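Local structure of alginate biosynthesis protein AlgX (Pseudomonas aeruginosa, 4KNC) at residues L369-W374 and Y397-R402; L38-D43 and N205-Q210. The protein takes part in the O-acetylation of the exopolysaccharide alginate and protects the polymer from degradation as it crosses the periplasm. All blocks are in the same frame, centred on the assembly; numbering follows the deposited sequence.

Interaction 1: residues L369-W374 and Y397-R402; sequences LKNTIW and YVFQLR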
loop_
_atom_site.group_PDB
_atom_site.type_symbol
_atom_site.label_atom_id
_atom_site.label_comp_id
_atom_site.label_asym_id
_atom_site.label_seq_id
_atom_site.Cartn_x
_atom_site.Cartn_y
_atom_site.Cartn_z
ATOM N N LEU A 369 -4.071 10.298 -14.787
ATOM C CA LEU A 369 -3.521 10.195 -16.142
ATOM C C LEU A 369 -4.359 9.256 -17.008
ATOM O O LEU A 369 -4.450 8.071 -16.719
ATOM C CB LEU A 369 -2.074 9.710 -16.113
ATOM C CG LEU A 369 -1.485 9.399 -17.488
ATOM C CD1 LEU A 369 -1.496 10.658 -18.345
ATOM C CD2 LEU A 369 -0.081 8.817 -17.400
ATOM N N LYS A 370 -4.966 9.794 -18.067
ATOM C CA LYS A 370 -5.787 8.994 -18.976
ATOM C C LYS A 370 -5.085 8.784 -20.315
ATOM O O LYS A 370 -4.938 9.721 -21.111
ATOM C CB LYS A 370 -7.153 9.645 -19.204
ATOM C CG LYS A 370 -7.925 9.996 -17.944
ATOM C CD LYS A 370 -9.348 10.406 -18.297
ATOM N N ASN A 371 -4.663 7.545 -20.550
ATOM C CA ASN A 371 -3.870 7.180 -21.719
ATOM C C ASN A 371 -4.645 6.392 -22.748
ATOM O O ASN A 371 -5.434 5.511 -22.410
ATOM C CB ASN A 371 -2.691 6.297 -21.310
ATOM C CG ASN A 371 -1.794 6.953 -20.303
ATOM O OD1 ASN A 371 -0.919 7.736 -20.661
ATOM N ND2 ASN A 371 -1.987 6.619 -19.032
ATOM N N THR A 372 -4.380 6.672 -24.010
ATOM C CA THR A 372 -4.846 5.795 -25.068
ATOM C C THR A 372 -3.652 5.376 -25.891
ATOM O O THR A 372 -2.841 6.212 -26.278
ATOM C CB THR A 372 -5.912 6.465 -25.954
ATOM O OG1 THR A 372 -6.963 6.953 -25.116
ATOM C CG2 THR A 372 -6.487 5.451 -26.923
ATOM N N ILE A 373 -3.543 4.070 -26.127
ATOM C CA ILE A 373 -2.426 3.490 -26.849
ATOM C C ILE A 373 -2.914 2.798 -28.115
ATOM O O ILE A 373 -3.624 1.794 -28.034
ATOM C CB ILE A 373 -1.698 2.442 -25.984
ATOM C CG1 ILE A 373 -1.055 3.100 -24.759
ATOM C CG2 ILE A 373 -0.662 1.760 -26.801
ATOM C CD1 ILE A 373 -1.965 3.174 -23.514
ATOM N N TRP A 374 -2.535 3.339 -29.275
ATOM C CA TRP A 374 -2.918 2.776 -30.571
ATOM C C TRP A 374 -1.807 1.917 -31.153
ATOM O O TRP A 374 -0.611 2.258 -31.057
ATOM C CB TRP A 374 -3.248 3.876 -31.594
ATOM C CG TRP A 374 -4.531 4.598 -31.342
ATOM C CD1 TRP A 374 -4.693 5.762 -30.649
ATOM C CD2 TRP A 374 -5.839 4.211 -31.784
ATOM N NE1 TRP A 374 -6.020 6.120 -30.626
ATOM C CE2 TRP A 374 -6.744 5.183 -31.316
ATOM C CE3 TRP A 374 -6.331 3.132 -32.523
ATOM C CZ2 TRP A 374 -8.115 5.109 -31.565
ATOM C CZ3 TRP A 374 -7.694 3.066 -32.772
ATOM C CH2 TRP A 374 -8.565 4.044 -32.296
ATOM N N TYR A 397 4.592 9.396 -13.998
ATOM C CA TYR A 397 3.907 8.109 -14.043
ATOM C C TYR A 397 4.759 7.233 -14.931
ATOM O O TYR A 397 5.427 7.747 -15.825
ATOM C CB TYR A 397 2.544 8.256 -14.716
ATOM C CG TYR A 397 1.561 9.070 -13.947
ATOM C CD1 TYR A 397 1.608 10.457 -13.971
ATOM C CD2 TYR A 397 0.577 8.456 -13.178
ATOM C CE1 TYR A 397 0.695 11.210 -13.259
ATOM C CE2 TYR A 397 -0.336 9.196 -12.465
ATOM C CZ TYR A 397 -0.276 10.574 -12.504
ATOM O OH TYR A 397 -1.194 11.311 -11.784
ATOM N N VAL A 398 4.739 5.921 -14.697
ATOM C CA VAL A 398 5.492 4.963 -15.514
ATOM C C VAL A 398 4.697 3.669 -15.657
ATOM O O VAL A 398 4.154 3.168 -14.676
ATOM C CB VAL A 398 6.848 4.607 -14.868
ATOM C CG1 VAL A 398 7.605 3.612 -15.733
ATOM C CG2 VAL A 398 7.701 5.856 -14.630
ATOM N N PHE A 399 4.605 3.126 -16.866
ATOM C CA PHE A 399 3.829 1.893 -17.056
ATOM C C PHE A 399 4.286 1.068 -18.248
ATOM O O PHE A 399 4.780 1.607 -19.230
ATOM C CB PHE A 399 2.316 2.178 -17.143
ATOM C CG PHE A 399 1.900 2.967 -18.369
ATOM C CD1 PHE A 399 1.891 4.350 -18.351
ATOM C CD2 PHE A 399 1.495 2.320 -19.527
ATOM C CE1 PHE A 399 1.492 5.079 -19.469
ATOM C CE2 PHE A 399 1.098 3.042 -20.652
ATOM C CZ PHE A 399 1.101 4.423 -20.621
ATOM N N GLN A 400 4.141 -0.249 -18.155
ATOM C CA GLN A 400 4.503 -1.100 -19.275
ATOM C C GLN A 400 3.357 -1.126 -20.276
ATOM O O GLN A 400 2.182 -1.078 -19.895
ATOM C CB GLN A 400 4.858 -2.512 -18.811
ATOM C CG GLN A 400 3.679 -3.322 -18.306
ATOM C CD GLN A 400 4.092 -4.465 -17.388
ATOM O OE1 GLN A 400 3.244 -5.130 -16.785
ATOM N NE2 GLN A 400 5.396 -4.693 -17.271
ATOM N N LEU A 401 3.704 -1.171 -21.559
ATOM C CA LEU A 401 2.707 -1.360 -22.600
ATOM C C LEU A 401 2.141 -2.756 -22.420
ATOM O O LEU A 401 2.859 -3.679 -22.025
ATOM C CB LEU A 401 3.304 -1.194 -24.007
ATOM C CG LEU A 401 3.950 0.145 -24.404
ATOM C CD1 LEU A 401 3.991 0.340 -25.941
ATOM C CD2 LEU A 401 3.274 1.329 -23.739
ATOM N N ARG A 402 0.853 -2.896 -22.712
ATOM C CA ARG A 402 0.106 -4.112 -22.428
ATOM C C ARG A 402 0.779 -5.354 -22.986
ATOM O O ARG A 402 1.229 -5.373 -24.131
ATOM C CB ARG A 402 -1.326 -3.996 -22.957
ATOM C CG ARG A 402 -2.215 -5.165 -22.574
ATOM C CD ARG A 402 -3.686 -4.814 -22.671
ATOM N NE ARG A 402 -4.503 -6.016 -22.802
ATOM C CZ ARG A 402 -5.824 -6.014 -22.940
ATOM N NH1 ARG A 402 -6.489 -4.868 -22.960
ATOM N NH2 ARG A 402 -6.480 -7.161 -23.057
#
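Leu-369 and Tyr-397 meet inside the beta sandwich of the C-terminal carbohydrate-binding module, where strand 368-375 of one antiparallel sheet faces strand 396-400, an outermost strand of the other. The axes of the two short strand segments pass 10.2 Å apart at -34°, the spacing and twist of two stacked sheets, and the contact is made by side chains alone. Alternation along each strand sends every second residue inward: Leu-369, Asn-371 and Ile-373 from one sheet, Tyr-397 and Phe-399 from the other.

Leu-369 has the most surface buried. Its CB sits over the centre of the Tyr-397 ring, 4.0 Å from the centroid and 6° off the ring normal, a nearly vertical CH-pi contact. With CG placed anti to the backbone N, the branch runs on past the ring toward the tyrosine's own backbone, and CD2 reaches Tyr-397 CB at 3.8 Å. Leucine suits the place because its stem and one methyl can follow a ring lengthwise. Tyrosine offers a flat face to the leucine and carries a hydroxyl, which is hydrogen-bonded to the carbonyl oxygen of Val-366.

Phe-399 fills the middle of the interface. Its CG lies between the backbone N and the carbonyl carbon (chi1 66°), and the outer end of the ring meets Asn-371 and Ile-373 obliquely. The amide plane of Asn-371 is turned well away from that of the ring. Asparagine is a polar residue in an otherwise apolar contact, and its ND2 is hydrogen-bonded to the carbonyl oxygen of Leu-383 on the adjoining strand 380-386. Its OD1 is buried without a polar partner in the model, 3.8 Å from Phe-399 CE1, while at the other flank of the ring Ile-373 CD1 comes within 4.2 Å of Phe-399 CE2.

Interaction 2: residues L38-D43 and N205-Q210; sequences LVQAQD and NSYATQ
A single side-chain hydrogen bond near the surface of the SGNH hydrolase-like domain joins Gln-40, at the end of the short strand 38-40, to Tyr-207, in the loop between helix 194-203 and strand 210-220. The contact is small, burying 69 Å² in all, and the backbones stay well apart: the closest CA atoms, those of Gln-40 and Asn-205, are 11.5 Å from each other. Glutamine and tyrosine suit these places because both carry a polar group at the end of a long side chain, which lets them meet across backbones this far apart.

Tyr-207 OH donates to Gln-40 OE1 over 2.9 Å. The carbonyl oxygen lies at the edge of the ring, in its plane, and the hydroxyl approaches it with a C=O...O angle of 140°, somewhat out of the carbonyl plane. Gln-40 starts with CG anti to its backbone N and then bends at chi2 (76°), a turn that brings the amide round to meet the phenol.

The same hydroxyl also accepts a bond from Asn-205 ND2 at 3.2 Å, with an N-H...O angle of 162° and the oxygen almost in the amide plane. Asn-205 ND2 has a further partner in Asn-16 O. Around the phenol, His-196 of helix 194-203 stacks on the ring. The side chain of Tyr-207 is about 10 Å from that of Asp-148, an inferred active-site residue.

The phenol oxygen thus donates one hydrogen bond and accepts another, linking the two amides, and this probably limits rotation of the hydroxyl, whose hydrogen points to the glutamine carbonyl.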
loop_
_atom_site.group_PDB
_atom_site.type_symbol
_atom_site.label_atom_id
_atom_site.label_comp_id
_atom_site.label_asym_id
_atom_site.label_seq_id
_atom_site.Cartn_x
_atom_site.Cartn_y
_atom_site.Cartn_z
ATOM N N LEU A 38 -22.500 -2.589 10.242
ATOM C CA LEU A 38 -22.028 -2.415 11.620
ATOM C C LEU A 38 -22.842 -3.216 12.616
ATOM O O LEU A 38 -24.059 -3.256 12.522
ATOM C CB LEU A 38 -22.056 -0.941 12.021
ATOM C CG LEU A 38 -21.134 -0.018 11.227
ATOM C CD1 LEU A 38 -21.571 1.426 11.449
ATOM C CD2 LEU A 38 -19.660 -0.220 11.643
ATOM N N VAL A 39 -22.156 -3.876 13.547
ATOM C CA VAL A 39 -22.804 -4.557 14.661
ATOM C C VAL A 39 -22.224 -4.066 15.989
ATOM O O VAL A 39 -21.042 -3.732 16.083
ATOM C CB VAL A 39 -22.718 -6.099 14.569
ATOM C CG1 VAL A 39 -23.447 -6.596 13.342
ATOM C CG2 VAL A 39 -21.277 -6.573 14.560
ATOM N N GLN A 40 -23.086 -4.011 16.996
ATOM C CA GLN A 40 -22.760 -3.473 18.310
ATOM C C GLN A 40 -22.219 -4.587 19.167
ATOM O O GLN A 40 -22.920 -5.555 19.453
ATOM C CB GLN A 40 -24.033 -2.914 18.971
ATOM C CG GLN A 40 -23.839 -2.361 20.377
ATOM C CD GLN A 40 -23.154 -0.996 20.393
ATOM O OE1 GLN A 40 -23.745 0.028 20.014
ATOM N NE2 GLN A 40 -21.896 -0.977 20.834
ATOM N N ALA A 41 -20.967 -4.467 19.584
ATOM C CA ALA A 41 -20.387 -5.488 20.446
ATOM C C ALA A 41 -20.379 -5.010 21.894
ATOM O O ALA A 41 -21.183 -4.161 22.280
ATOM C CB ALA A 41 -18.998 -5.856 19.977
ATOM N N GLN A 42 -19.479 -5.547 22.705
ATOM C CA GLN A 42 -19.449 -5.169 24.112
ATOM C C GLN A 42 -18.988 -3.725 24.262
ATOM O O GLN A 42 -18.163 -3.249 23.475
ATOM C CB GLN A 42 -18.551 -6.117 24.905
ATOM C CG GLN A 42 -19.033 -7.553 24.905
ATOM C CD GLN A 42 -18.171 -8.455 25.776
ATOM O OE1 GLN A 42 -17.047 -8.797 25.413
ATOM N NE2 GLN A 42 -18.696 -8.836 26.937
ATOM N N ASP A 43 -19.531 -3.030 25.258
ATOM C CA ASP A 43 -19.163 -1.643 25.508
ATOM C C ASP A 43 -19.482 -0.831 24.244
ATOM O O ASP A 43 -20.533 -1.024 23.630
ATOM C CB ASP A 43 -17.681 -1.570 25.914
ATOM C CG ASP A 43 -17.235 -0.175 26.291
ATOM O OD1 ASP A 43 -17.553 0.282 27.410
ATOM O OD2 ASP A 43 -16.562 0.462 25.451
ATOM N N ASN A 205 -26.625 8.012 16.781
ATOM C CA ASN A 205 -25.888 7.582 17.962
ATOM C C ASN A 205 -24.750 8.544 18.290
ATOM O O ASN A 205 -24.335 9.349 17.457
ATOM C CB ASN A 205 -25.345 6.161 17.775
ATOM C CG ASN A 205 -26.440 5.121 17.769
ATOM O OD1 ASN A 205 -27.596 5.434 17.490
ATOM N ND2 ASN A 205 -26.093 3.885 18.092
ATOM N N SER A 206 -24.250 8.465 19.512
ATOM C CA SER A 206 -23.129 9.295 19.916
ATOM C C SER A 206 -22.162 8.435 20.717
ATOM O O SER A 206 -22.573 7.761 21.658
ATOM C CB SER A 206 -23.621 10.471 20.757
ATOM O OG SER A 206 -22.675 11.522 20.753
ATOM N N TYR A 207 -20.887 8.439 20.332
ATOM C CA TYR A 207 -19.883 7.635 21.032
ATOM C C TYR A 207 -18.733 8.498 21.562
ATOM O O TYR A 207 -18.402 9.545 20.998
ATOM C CB TYR A 207 -19.356 6.498 20.136
ATOM C CG TYR A 207 -20.392 5.446 19.740
ATOM C CD1 TYR A 207 -21.164 5.594 18.582
ATOM C CD2 TYR A 207 -20.590 4.308 20.515
ATOM C CE1 TYR A 207 -22.114 4.634 18.216
ATOM C CE2 TYR A 207 -21.528 3.343 20.156
ATOM C CZ TYR A 207 -22.286 3.511 19.008
ATOM O OH TYR A 207 -23.210 2.550 18.662
ATOM N N ALA A 208 -18.130 8.054 22.658
ATOM C CA ALA A 208 -17.036 8.792 23.280
ATOM C C ALA A 208 -15.769 8.776 22.437
ATOM O O ALA A 208 -15.399 7.741 21.877
ATOM C CB ALA A 208 -16.735 8.226 24.662
ATOM N N THR A 209 -15.106 9.927 22.364
ATOM C CA THR A 209 -13.762 10.002 21.809
ATOM C C THR A 209 -12.813 9.202 22.693
ATOM O O THR A 209 -12.842 9.333 23.914
ATOM C CB THR A 209 -13.259 11.444 21.781
ATOM O OG1 THR A 209 -14.148 12.229 20.992
ATOM C CG2 THR A 209 -11.846 11.523 21.198
ATOM N N GLN A 210 -11.981 8.374 22.076
ATOM C CA GLN A 210 -10.984 7.606 22.818
ATOM C C GLN A 210 -9.673 8.371 22.967
ATOM O O GLN A 210 -9.230 9.060 22.046
ATOM C CB GLN A 210 -10.694 6.285 22.108
ATOM C CG GLN A 210 -11.541 5.120 22.560
ATOM C CD GLN A 210 -10.972 3.785 22.092
ATOM O OE1 GLN A 210 -11.180 3.375 20.947
ATOM N NE2 GLN A 210 -10.256 3.102 22.979
#

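In the fold
Interactions 1 and 2 lie in different domains and on opposite sides of the chain's centre, with their centres 45 Å apart and their nearest atoms about 32 Å apart. They follow one another along the chain: the loop that 38-43 makes with 205-210 closes within the SGNH hydrolase-like domain before 369-374 and 397-402 meet in the carbohydrate-binding module. They share no sheet. Interaction 2 bridges a short two-stranded sheet and a surface loop across 161 intervening residues, whereas interaction 1 packs two four-stranded sheets together. Each thus belongs to one of the two domains, the probable acetyltransferase domain and the module that may bind alginate.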